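Local coordinates for protein UDP-glucose:anthocyanidin 3-O-glucosyltransferase (Clitoria ternatea, PDB 4REL) that is a plant glycosyltransferase of the two-domain GT-B fold, each domain built around a parallel, Rossmann-like beta-sheet flanked by helices, at residues 19-22 and 23-26; 420-423 and 424-428; 302-305 and 306-309. One frame throughout, in Å; residues are numbered along the deposited sequence.

Contact 1 (19-22 and 23-26); sequences PPLL and NLVL
The carbonyl oxygen of Pro20 is gripped twice, by the backbone N-H of Leu24 at 3.1 Å (Leu24 N to Pro20 O) and by a water that donates to it. The same water accepts a hydrogen bond from Asn23 ND2 at 2.9 Å, so it bridges the carbonyl and the asparagine amide. One residue earlier, Asn23 N meets Pro19 O at 2.8 Å. Val25 to Leu21 and Leu26 to Leu22 continue the regular i to i+4 bonding of this helix. Pro19 and Pro20 stand in the first turn of helix 18-31, where a backbone N-H has no i to i-4 carbonyl within the helix to meet, so their lack of one costs no helical bond.

The amide of Asn23 is buried and held at both ends. Besides the water, ND2 donates to Leu239 O, while OD1 accepts from Cys241 N. These bonds fix the rotation of the amide and tie the helix to the loop following strand 233-235. Leu22 and Leu26 meet along another flank, where Leu22 CG lies 3.9 Å from Leu26 CD1. Leu26 CG stands anti to its own carbonyl carbon (chi1 -74°), which folds the branch back along the helix until CG is 3.2 Å from Leu22 O. The tips of Leu21 and Leu24 approach more loosely, with 4.3 Å between Leu21 CD1 and Leu24 CD2.

Helix 18-31 is the helical arm of a beta-alpha-beta unit, joining strands 6-10 and 36-42 of the parallel sheet. Leu21 and Val25 press on Ile9 of the first strand, Pro20, Leu21 and Leu24 rest on Phe134 of strand 131-135, and Leu22 packs against Leu49 and Phe50 of helix 43-50.

Contact 2 (420-423 and 424-428); sequences QIVQ and DAVGP
Residues 420-425 are the last turn and a half of helix 409-425, a long helix of the GT-B fold, and 426-428 lead out of it; the bonding pattern changes as the helix runs out. Asp424 N still donates to Gln420 O at 3.0 Å in a regular i to i+4 bond. Ala425 N, by contrast, divides its hydrogen between Ile421 O and, weakly, Val422 O. The latter oxygen also takes the firmer bond from Val426 N, at 3.0 Å. Beyond it Gly427 N makes a weak bond to Asp424 O, and the chain leaves the helix toward Pro428.

On the exposed flank, the side chains of Gln420 and Asp424 reach each other one turn apart. Gln420 is bent at chi2 (70°), and this turns its amide along the helix toward the carboxylate. NE2 bonds weakly to both carboxylate oxygens, in a straight line to OD2 at 3.3 Å and at a poorer angle to OD1. The amide and carboxylate planes stand 42° apart.

The inner flank is apolar and faces the loops after strands 208-211 and 233-235 of the seven-stranded sheet: Val422 and Val426 both touch Phe214, Val426 also meets Leu239, and Ala425 lies on Glu216. Here Val422 CG1 is 4.1 Å from Val426 CG1, and the other branch of Val426, CG2, lies 3.4 Å from Gln423 O.

Contact 3 (302-305 and 306-309); sequences ESLL and SILP
The peptide carbonyl of Leu304 is the flat group on which this turn closes: Ile307 N sits above its plane, 57° out of it, and donates to Leu304 O at 3.1 Å. Ile307 CG1 also approaches this oxygen, to 3.2 Å, because chi1 of 67° sets CG1 between the backbone N and the carbonyl carbon. A second, weak bond of the same i to i+3 kind runs from Leu308 N to Leu305 O at 3.3 Å, and within the first segment Leu305 N donates to Glu302 O.

Where an i to i+4 bond would join Glu302 to Ser306 in a regular alpha-helix, a water stands instead. It donates to Glu302 O at 2.9 Å and accepts from Ser306 N at 3.0 Å, giving Ser306 N an acceptor and Glu302 O a second donor besides Leu305 N.

Two apolar pairs lie side by side, the members of each pointing the same way. Leu304 CD2 is 3.9 Å from Ile307 CD1, and Leu305 CD2 is likewise 3.9 Å from Leu308 CD1. Ile307 and Leu308 also pack on Val282 of helix 279-292, and Leu305 and Leu308 share Leu300; Leu308 is the buried member, while Leu305, Ser303 and Ser306 lie at the surface. Consecutive turns closed by i to i+3 bonds, with a water inserted, form part of the connection between the neighbouring parallel strands 296-299 and 320-323 of a Rossmann-like domain.

Overall arrangement
The three contacts are all local, and they run from core to surface. Contact 1 is buried in the domain of the seven-stranded sheet, contact 2 is partly buried at a helix end, and contact 3 lies on the outside of the six-stranded domain, about 34 Å from contact 1 and 40 Å from contact 2 between centres. Contacts 1 and 2 do not touch, yet both meet Leu239, through its backbone oxygen and its side chain respectively. Regular helical bonds dominate contact 1, they weaken along contact 2, and in contact 3 i to i+3 bonds replace them, and a water joins two backbone groups, whereas the water of contact 1 joins backbone to side chain.

Contact 1 (19-22 and 23-26)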
loop_
_atom_site.group_PDB
_atom_site.type_symbol
_atom_site.label_atom_id
_atom_site.label_comp_id
_atom_site.label_asym_id
_atom_site.label_seq_id
_atom_site.Cartn_x
_atom_site.Cartn_y
_atom_site.Cartn_z
ATOM N N PRO A 19 -6.208 -5.408 -4.274
ATOM C CA PRO A 19 -7.286 -5.439 -3.275
ATOM C C PRO A 19 -7.844 -4.062 -2.829
ATOM O O PRO A 19 -9.064 -3.954 -2.686
ATOM C CB PRO A 19 -6.655 -6.197 -2.098
ATOM C CG PRO A 19 -5.588 -7.046 -2.729
ATOM C CD PRO A 19 -5.033 -6.195 -3.843
ATOM N N PRO A 20 -6.991 -3.032 -2.619
ATOM C CA PRO A 20 -7.594 -1.767 -2.170
ATOM C C PRO A 20 -8.578 -1.159 -3.171
ATOM O O PRO A 20 -9.571 -0.547 -2.752
ATOM C CB PRO A 20 -6.387 -0.829 -2.005
ATOM C CG PRO A 20 -5.211 -1.733 -1.841
ATOM C CD PRO A 20 -5.513 -2.965 -2.635
ATOM N N LEU A 21 -8.334 -1.323 -4.468
ATOM C CA LEU A 21 -9.253 -0.740 -5.440
ATOM C C LEU A 21 -10.527 -1.578 -5.542
ATOM O O LEU A 21 -11.622 -1.029 -5.673
ATOM C CB LEU A 21 -8.581 -0.560 -6.804
ATOM C CG LEU A 21 -9.425 0.204 -7.832
ATOM C CD1 LEU A 21 -9.907 1.532 -7.268
ATOM C CD2 LEU A 21 -8.594 0.415 -9.086
ATOM N N LEU A 22 -10.400 -2.905 -5.487
ATOM C CA LEU A 22 -11.607 -3.740 -5.479
ATOM C C LEU A 22 -12.429 -3.430 -4.247
ATOM O O LEU A 22 -13.661 -3.383 -4.303
ATOM C CB LEU A 22 -11.270 -5.232 -5.506
ATOM C CG LEU A 22 -12.477 -6.160 -5.387
ATOM C CD1 LEU A 22 -13.424 -5.910 -6.529
ATOM C CD2 LEU A 22 -11.993 -7.609 -5.398
ATOM N N ASN A 23 -11.742 -3.208 -3.133
ATOM C CA ASN A 23 -12.401 -2.857 -1.880
ATOM C C ASN A 23 -13.268 -1.616 -2.066
ATOM O O ASN A 23 -14.438 -1.592 -1.679
ATOM C CB ASN A 23 -11.343 -2.606 -0.812
ATOM C CG ASN A 23 -11.920 -2.524 0.582
ATOM O OD1 ASN A 23 -12.840 -3.271 0.943
ATOM N ND2 ASN A 23 -11.365 -1.624 1.391
ATOM N N LEU A 24 -12.697 -0.583 -2.672
ATOM C CA LEU A 24 -13.451 0.649 -2.907
ATOM C C LEU A 24 -14.629 0.425 -3.854
ATOM O O LEU A 24 -15.751 0.882 -3.598
ATOM C CB LEU A 24 -12.532 1.740 -3.458
ATOM C CG LEU A 24 -13.235 3.046 -3.860
ATOM C CD1 LEU A 24 -13.833 3.746 -2.648
ATOM C CD2 LEU A 24 -12.250 3.975 -4.575
ATOM N N VAL A 25 -14.386 -0.286 -4.950
ATOM C CA VAL A 25 -15.455 -0.559 -5.918
ATOM C C VAL A 25 -16.587 -1.382 -5.294
ATOM O O VAL A 25 -17.770 -1.138 -5.567
ATOM C CB VAL A 25 -14.891 -1.257 -7.182
ATOM C CG1 VAL A 25 -16.021 -1.755 -8.084
ATOM C CG2 VAL A 25 -13.985 -0.293 -7.951
ATOM N N LEU A 26 -16.235 -2.347 -4.445
ATOM C CA LEU A 26 -17.260 -3.118 -3.735
ATOM C C LEU A 26 -18.149 -2.201 -2.894
ATOM O O LEU A 26 -19.370 -2.370 -2.868
ATOM C CB LEU A 26 -16.629 -4.206 -2.855
ATOM C CG LEU A 26 -16.070 -5.422 -3.595
ATOM C CD1 LEU A 26 -15.223 -6.289 -2.683
ATOM C CD2 LEU A 26 -17.195 -6.260 -4.198
HETATM O O HOH W 1 -9.824 0.304 -0.170
#

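Contact 2 (420-423 and 424-428)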
loop_
_atom_site.group_PDB
_atom_site.type_symbol
_atom_site.label_atom_id
_atom_site.label_comp_id
_atom_site.label_asym_id
_atom_site.label_seq_id
_atom_site.Cartn_x
_atom_site.Cartn_y
_atom_site.Cartn_z
ATOM N N GLN A 420 -6.705 4.546 18.655
ATOM C CA GLN A 420 -7.946 5.211 19.053
ATOM C C GLN A 420 -8.346 6.271 18.020
ATOM O O GLN A 420 -9.521 6.432 17.697
ATOM C CB GLN A 420 -7.799 5.829 20.449
ATOM C CG GLN A 420 -9.066 6.505 20.969
ATOM C CD GLN A 420 -10.176 5.511 21.305
ATOM O OE1 GLN A 420 -9.968 4.558 22.062
ATOM N NE2 GLN A 420 -11.364 5.735 20.746
ATOM N N ILE A 421 -7.363 6.987 17.490
ATOM C CA ILE A 421 -7.619 7.948 16.413
ATOM C C ILE A 421 -8.236 7.267 15.186
ATOM O O ILE A 421 -9.218 7.763 14.619
ATOM C CB ILE A 421 -6.331 8.710 16.025
ATOM C CG1 ILE A 421 -5.918 9.645 17.164
ATOM C CG2 ILE A 421 -6.521 9.505 14.735
ATOM C CD1 ILE A 421 -4.501 10.154 17.048
ATOM N N VAL A 422 -7.676 6.125 14.789
ATOM C CA VAL A 422 -8.229 5.374 13.664
ATOM C C VAL A 422 -9.659 4.927 13.976
ATOM O O VAL A 422 -10.557 5.071 13.138
ATOM C CB VAL A 422 -7.347 4.158 13.269
ATOM C CG1 VAL A 422 -8.075 3.269 12.278
ATOM C CG2 VAL A 422 -6.029 4.622 12.684
ATOM N N GLN A 423 -9.889 4.420 15.186
ATOM C CA GLN A 423 -11.233 3.951 15.542
ATOM C C GLN A 423 -12.248 5.079 15.419
ATOM O O GLN A 423 -13.346 4.885 14.899
ATOM C CB GLN A 423 -11.256 3.296 16.939
ATOM C CG GLN A 423 -10.640 1.902 16.941
ATOM C CD GLN A 423 -10.407 1.323 18.322
ATOM O OE1 GLN A 423 -10.593 0.118 18.544
ATOM N NE2 GLN A 423 -9.964 2.165 19.247
ATOM N N ASP A 424 -11.869 6.272 15.858
ATOM C CA ASP A 424 -12.765 7.421 15.717
ATOM C C ASP A 424 -12.860 7.939 14.264
ATOM O O ASP A 424 -13.859 8.546 13.881
ATOM C CB ASP A 424 -12.383 8.532 16.705
ATOM C CG ASP A 424 -12.480 8.078 18.166
ATOM O OD1 ASP A 424 -13.386 7.277 18.494
ATOM O OD2 ASP A 424 -11.650 8.523 18.990
ATOM N N ALA A 425 -11.837 7.673 13.457
ATOM C CA ALA A 425 -11.809 8.102 12.050
ATOM C C ALA A 425 -12.768 7.280 11.178
ATOM O O ALA A 425 -13.393 7.808 10.250
ATOM C CB ALA A 425 -10.398 8.017 11.488
ATOM N N VAL A 426 -12.867 5.984 11.472
ATOM C CA VAL A 426 -13.735 5.087 10.703
ATOM C C VAL A 426 -15.164 5.136 11.217
ATOM O O VAL A 426 -16.058 4.482 10.671
ATOM C CB VAL A 426 -13.239 3.636 10.739
ATOM C CG1 VAL A 426 -11.765 3.593 10.458
ATOM C CG2 VAL A 426 -13.552 3.004 12.082
ATOM N N GLY A 427 -15.372 5.915 12.273
ATOM C CA GLY A 427 -16.701 6.124 12.813
ATOM C C GLY A 427 -17.601 6.870 11.851
ATOM O O GLY A 427 -17.132 7.434 10.864
ATOM N N PRO A 428 -18.908 6.898 12.151
ATOM C CA PRO A 428 -19.962 7.473 11.305
ATOM C C PRO A 428 -19.835 8.982 11.134
ATOM O O PRO A 428 -20.556 9.569 10.323
ATOM C CB PRO A 428 -21.239 7.150 12.080
ATOM C CG PRO A 428 -20.793 7.080 13.507
ATOM C CD PRO A 428 -19.431 6.456 13.457
#

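Contact 3 (302-305 and 306-309)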
loop_
_atom_site.group_PDB
_atom_site.type_symbol
_atom_site.label_atom_id
_atom_site.label_comp_id
_atom_site.label_asym_id
_atom_site.label_seq_id
_atom_site.Cartn_x
_atom_site.Cartn_y
_atom_site.Cartn_z
ATOM N N GLU A 302 8.966 -19.591 1.031
ATOM C CA GLU A 302 9.495 -20.945 1.056
ATOM C C GLU A 302 10.905 -21.049 0.475
ATOM O O GLU A 302 11.751 -21.788 0.974
ATOM C CB GLU A 302 8.535 -21.798 0.231
ATOM C CG GLU A 302 8.672 -23.272 0.368
ATOM C CD GLU A 302 7.531 -23.992 -0.318
ATOM O OE1 GLU A 302 7.650 -24.299 -1.520
ATOM O OE2 GLU A 302 6.502 -24.224 0.342
ATOM N N SER A 303 11.147 -20.292 -0.590
ATOM C CA SER A 303 12.410 -20.363 -1.309
ATOM C C SER A 303 13.566 -19.800 -0.494
ATOM O O SER A 303 14.736 -20.012 -0.828
ATOM C CB SER A 303 12.287 -19.624 -2.639
ATOM O OG SER A 303 11.669 -18.372 -2.457
ATOM N N LEU A 304 13.240 -19.088 0.583
ATOM C CA LEU A 304 14.263 -18.526 1.455
ATOM C C LEU A 304 14.651 -19.448 2.613
ATOM O O LEU A 304 15.601 -19.156 3.342
ATOM C CB LEU A 304 13.828 -17.153 1.969
ATOM C CG LEU A 304 13.681 -16.106 0.858
ATOM C CD1 LEU A 304 12.998 -14.849 1.344
ATOM C CD2 LEU A 304 15.042 -15.768 0.257
ATOM N N LEU A 305 13.934 -20.557 2.787
ATOM C CA LEU A 305 14.245 -21.456 3.899
ATOM C C LEU A 305 15.681 -21.969 3.832
ATOM O O LEU A 305 16.327 -22.159 4.863
ATOM C CB LEU A 305 13.264 -22.632 3.964
ATOM C CG LEU A 305 11.819 -22.262 4.282
ATOM C CD1 LEU A 305 10.943 -23.505 4.252
ATOM C CD2 LEU A 305 11.762 -21.613 5.652
ATOM N N SER A 306 16.185 -22.167 2.614
ATOM C CA SER A 306 17.504 -22.771 2.420
ATOM C C SER A 306 18.659 -21.862 2.835
ATOM O O SER A 306 19.788 -22.324 3.005
ATOM C CB SER A 306 17.696 -23.218 0.961
ATOM O OG SER A 306 17.520 -22.133 0.060
ATOM N N ILE A 307 18.394 -20.571 3.004
ATOM C CA ILE A 307 19.484 -19.670 3.383
ATOM C C ILE A 307 19.474 -19.304 4.869
ATOM O O ILE A 307 20.410 -18.673 5.357
ATOM C CB ILE A 307 19.526 -18.405 2.513
ATOM C CG1 ILE A 307 18.307 -17.533 2.778
ATOM C CG2 ILE A 307 19.642 -18.771 1.029
ATOM C CD1 ILE A 307 18.427 -16.138 2.203
ATOM N N LEU A 308 18.425 -19.704 5.585
ATOM C CA LEU A 308 18.403 -19.551 7.040
ATOM C C LEU A 308 19.561 -20.336 7.632
ATOM O O LEU A 308 19.941 -21.369 7.078
ATOM C CB LEU A 308 17.090 -20.094 7.600
ATOM C CG LEU A 308 15.824 -19.341 7.211
ATOM C CD1 LEU A 308 14.599 -20.051 7.784
ATOM C CD2 LEU A 308 15.885 -17.907 7.713
ATOM N N PRO A 309 20.136 -19.849 8.750
ATOM C CA PRO A 309 21.225 -20.549 9.437
ATOM C C PRO A 309 20.842 -22.003 9.698
ATOM O O PRO A 309 19.678 -22.279 10.007
ATOM C CB PRO A 309 21.343 -19.788 10.764
ATOM C CG PRO A 309 20.896 -18.402 10.429
ATOM C CD PRO A 309 19.780 -18.589 9.427
HETATM O O HOH W 2 14.320 -22.956 0.424
HETATM O O HOH W 3 15.744 -22.168 -1.598
#